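Local coordinates for protein alpha-fucosidase GH29 (Fusarium graminearum, PDB 4PSR) that hydrolyses alpha-L-fucosides as a family 29 glycoside hydrolase, probably releasing alpha-1,6-linked fucose from the reducing-end N-acetylglucosamine of glycoprotein glycans, at residues A[384-389]-A[402-407]. Sequence-based numbering, arbitrary orientation. Where two conformers were deposited one is given.
Sequences EGPNQV and SSDIRF. With NAG (2-acetamido-2-deoxy-beta-D-glucopyranose), chain E.
The D404 carboxylate grips N387 twice, a clear case of one acidic side chain holding a turn of backbone in place. OD1 takes the backbone N of N387 at 3.0 Å on its syn side, while the syn lone pair of OD2 receives ND2 of N387 at 2.7 Å in a nearly straight bond (170°). With CG of N387 beside its own backbone N (chi1 -62°), the amide turns back to the carboxylate that also holds that N. R406 takes the carbonyl of the same residue: its NH2 hydrogen-bonds to N387 O at 3.0 Å, in the carbonyl plane and at the guanidinium edge. A water within hydrogen-bonding distance of N387 O and D404 OD1 accepts from R406 NH1.

Next to this polar cluster, E384 and I405 form an antiparallel hydrogen-bonded pair (E384 N to I405 O and I405 N to E384 O, each 2.9 Å), joining edge strand 383-384 to strand 405-409 in the antiparallel sheet of the C-terminal domain. I405 O also accepts NH1 of R406, from the face of its plane opposite to E384 N. The E384 chain runs extended alongside I405, bringing OE2 to the ring edge of F407, 3.4 Å from CZ; K432 and N433 bind its carboxylate oxygens.

Farther out, a salt bridge from D331 anchors R406 NE, and the backbone N of N401 binds D404 OD2. ND2 of N387 bonds weakly to O5 of the N-acetylglucosamine on N401.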
loop_
_atom_site.group_PDB
_atom_site.type_symbol
_atom_site.label_atom_id
_atom_site.label_comp_id
_atom_site.label_asym_id
_atom_site.label_seq_id
_atom_site.Cartn_x
_atom_site.Cartn_y
_atom_site.Cartn_z
ATOM N N GLU A 384 -1.127 -13.372 -15.471
ATOM C CA GLU A 384 -0.299 -14.158 -16.392
ATOM C C GLU A 384 0.563 -13.246 -17.244
ATOM O O GLU A 384 0.188 -12.117 -17.512
ATOM C CB GLU A 384 -1.161 -14.977 -17.358
ATOM C CG GLU A 384 -2.217 -15.814 -16.714
ATOM C CD GLU A 384 -3.154 -16.525 -17.710
ATOM O OE1 GLU A 384 -2.939 -16.463 -18.948
ATOM O OE2 GLU A 384 -4.102 -17.160 -17.217
ATOM N N GLY A 385 1.688 -13.774 -17.711
ATOM C CA GLY A 385 2.512 -13.061 -18.678
ATOM C C GLY A 385 3.947 -12.889 -18.219
ATOM O O GLY A 385 4.297 -13.248 -17.106
ATOM N N PRO A 386 4.788 -12.330 -19.100
ATOM C CA PRO A 386 6.228 -12.246 -18.877
ATOM C C PRO A 386 6.669 -11.096 -17.983
ATOM O O PRO A 386 7.718 -11.226 -17.318
ATOM C CB PRO A 386 6.773 -12.072 -20.296
ATOM C CG PRO A 386 5.690 -11.377 -21.031
ATOM C CD PRO A 386 4.417 -11.949 -20.472
ATOM N N ASN A 387 5.906 -10.004 -17.940
ATOM C CA ASN A 387 6.313 -8.824 -17.171
ATOM C C ASN A 387 5.790 -8.911 -15.737
ATOM O O ASN A 387 4.579 -8.870 -15.496
ATOM C CB ASN A 387 5.869 -7.558 -17.881
ATOM C CG ASN A 387 6.530 -7.410 -19.258
ATOM O OD1 ASN A 387 7.759 -7.327 -19.349
ATOM N ND2 ASN A 387 5.735 -7.387 -20.316
ATOM N N GLN A 388 6.715 -9.048 -14.794
ATOM C CA GLN A 388 6.385 -9.265 -13.391
ATOM C C GLN A 388 7.212 -8.383 -12.443
ATOM O O GLN A 388 8.127 -7.650 -12.859
ATOM C CB GLN A 388 6.602 -10.744 -13.048
ATOM C CG GLN A 388 5.820 -11.729 -13.951
ATOM C CD GLN A 388 4.326 -11.850 -13.586
ATOM O OE1 GLN A 388 3.918 -11.479 -12.481
ATOM N NE2 GLN A 388 3.520 -12.383 -14.507
ATOM N N VAL A 389 6.843 -8.447 -11.169
ATOM C CA VAL A 389 7.560 -7.789 -10.082
ATOM C C VAL A 389 8.487 -8.808 -9.438
ATOM O O VAL A 389 8.065 -9.935 -9.142
ATOM C CB VAL A 389 6.552 -7.271 -9.006
ATOM C CG1 VAL A 389 7.250 -6.962 -7.674
ATOM C CG2 VAL A 389 5.809 -6.050 -9.505
ATOM N N SER A 402 0.646 -6.028 -24.074
ATOM C CA SER A 402 -0.443 -6.915 -24.452
ATOM C C SER A 402 -0.215 -8.387 -24.103
ATOM O O SER A 402 -1.151 -9.180 -24.158
ATOM C CB SER A 402 -0.741 -6.771 -25.947
ATOM O OG SER A 402 0.323 -7.325 -26.703
ATOM N N SER A 403 1.011 -8.750 -23.717
ATOM C CA SER A 403 1.320 -10.111 -23.280
ATOM C C SER A 403 0.911 -10.414 -21.827
ATOM O O SER A 403 0.975 -11.552 -21.379
ATOM C CB SER A 403 2.828 -10.371 -23.404
ATOM O OG SER A 403 3.254 -10.357 -24.768
ATOM N N ASP A 404 0.473 -9.380 -21.108
ATOM C CA ASP A 404 0.242 -9.467 -19.659
ATOM C C ASP A 404 -1.218 -9.267 -19.323
ATOM O O ASP A 404 -1.862 -8.369 -19.870
ATOM C CB ASP A 404 1.049 -8.399 -18.926
ATOM C CG ASP A 404 2.529 -8.480 -19.222
ATOM O OD1 ASP A 404 3.110 -9.540 -18.879
ATOM O OD2 ASP A 404 3.076 -7.472 -19.724
ATOM N N ILE A 405 -1.747 -10.117 -18.450
ATOM C CA ILE A 405 -3.069 -9.902 -17.883
ATOM C C ILE A 405 -3.060 -9.980 -16.360
ATOM O O ILE A 405 -2.250 -10.693 -15.746
ATOM C CB ILE A 405 -4.137 -10.873 -18.453
ATOM C CG1 ILE A 405 -3.706 -12.331 -18.274
ATOM C CG2 ILE A 405 -4.408 -10.548 -19.921
ATOM C CD1 ILE A 405 -4.733 -13.349 -18.742
ATOM N N ARG A 406 -3.973 -9.217 -15.764
ATOM C CA ARG A 406 -4.207 -9.227 -14.313
ATOM C C ARG A 406 -5.695 -9.497 -14.072
ATOM O O ARG A 406 -6.565 -8.976 -14.782
ATOM C CB ARG A 406 -3.796 -7.907 -13.668
ATOM C CG ARG A 406 -2.285 -7.624 -13.766
ATOM C CD ARG A 406 -1.483 -8.642 -12.994
ATOM N NE ARG A 406 -0.040 -8.382 -13.003
ATOM C CZ ARG A 406 0.796 -8.805 -13.937
ATOM N NH1 ARG A 406 0.381 -9.499 -14.984
ATOM N NH2 ARG A 406 2.088 -8.522 -13.828
ATOM N N PHE A 407 -5.989 -10.310 -13.079
ATOM C CA PHE A 407 -7.355 -10.734 -12.792
ATOM C C PHE A 407 -7.920 -10.011 -11.567
ATOM O O PHE A 407 -7.203 -9.773 -10.579
ATOM C CB PHE A 407 -7.367 -12.230 -12.479
ATOM C CG PHE A 407 -6.899 -13.113 -13.606
ATOM C CD1 PHE A 407 -7.641 -13.217 -14.789
ATOM C CD2 PHE A 407 -5.765 -13.871 -13.464
ATOM C CE1 PHE A 407 -7.219 -14.068 -15.805
ATOM C CE2 PHE A 407 -5.334 -14.719 -14.490
ATOM C CZ PHE A 407 -6.069 -14.819 -15.653
HETATM C C1 NAG E . 5.857 -7.585 -24.343
HETATM C C2 NAG E . 6.449 -7.595 -25.742
HETATM C C3 NAG E . 7.152 -8.923 -25.991
HETATM C C4 NAG E . 8.179 -9.175 -24.896
HETATM C C5 NAG E . 7.538 -9.042 -23.514
HETATM C C6 NAG E . 8.548 -9.137 -22.396
HETATM C C7 NAG E . 5.398 -6.293 -27.544
HETATM C C8 NAG E . 4.250 -6.212 -28.506
HETATM N N2 NAG E . 5.416 -7.362 -26.743
HETATM O O3 NAG E . 7.805 -8.888 -27.258
HETATM O O4 NAG E . 8.716 -10.485 -25.010
HETATM O O5 NAG E . 6.899 -7.767 -23.384
HETATM O O6 NAG E . 9.520 -8.103 -22.491
HETATM O O7 NAG E . 6.272 -5.434 -27.505
HETATM O O HOH W 1 2.521 -10.510 -16.467
HETATM O O HOH W 2 3.883 -8.955 -11.113
#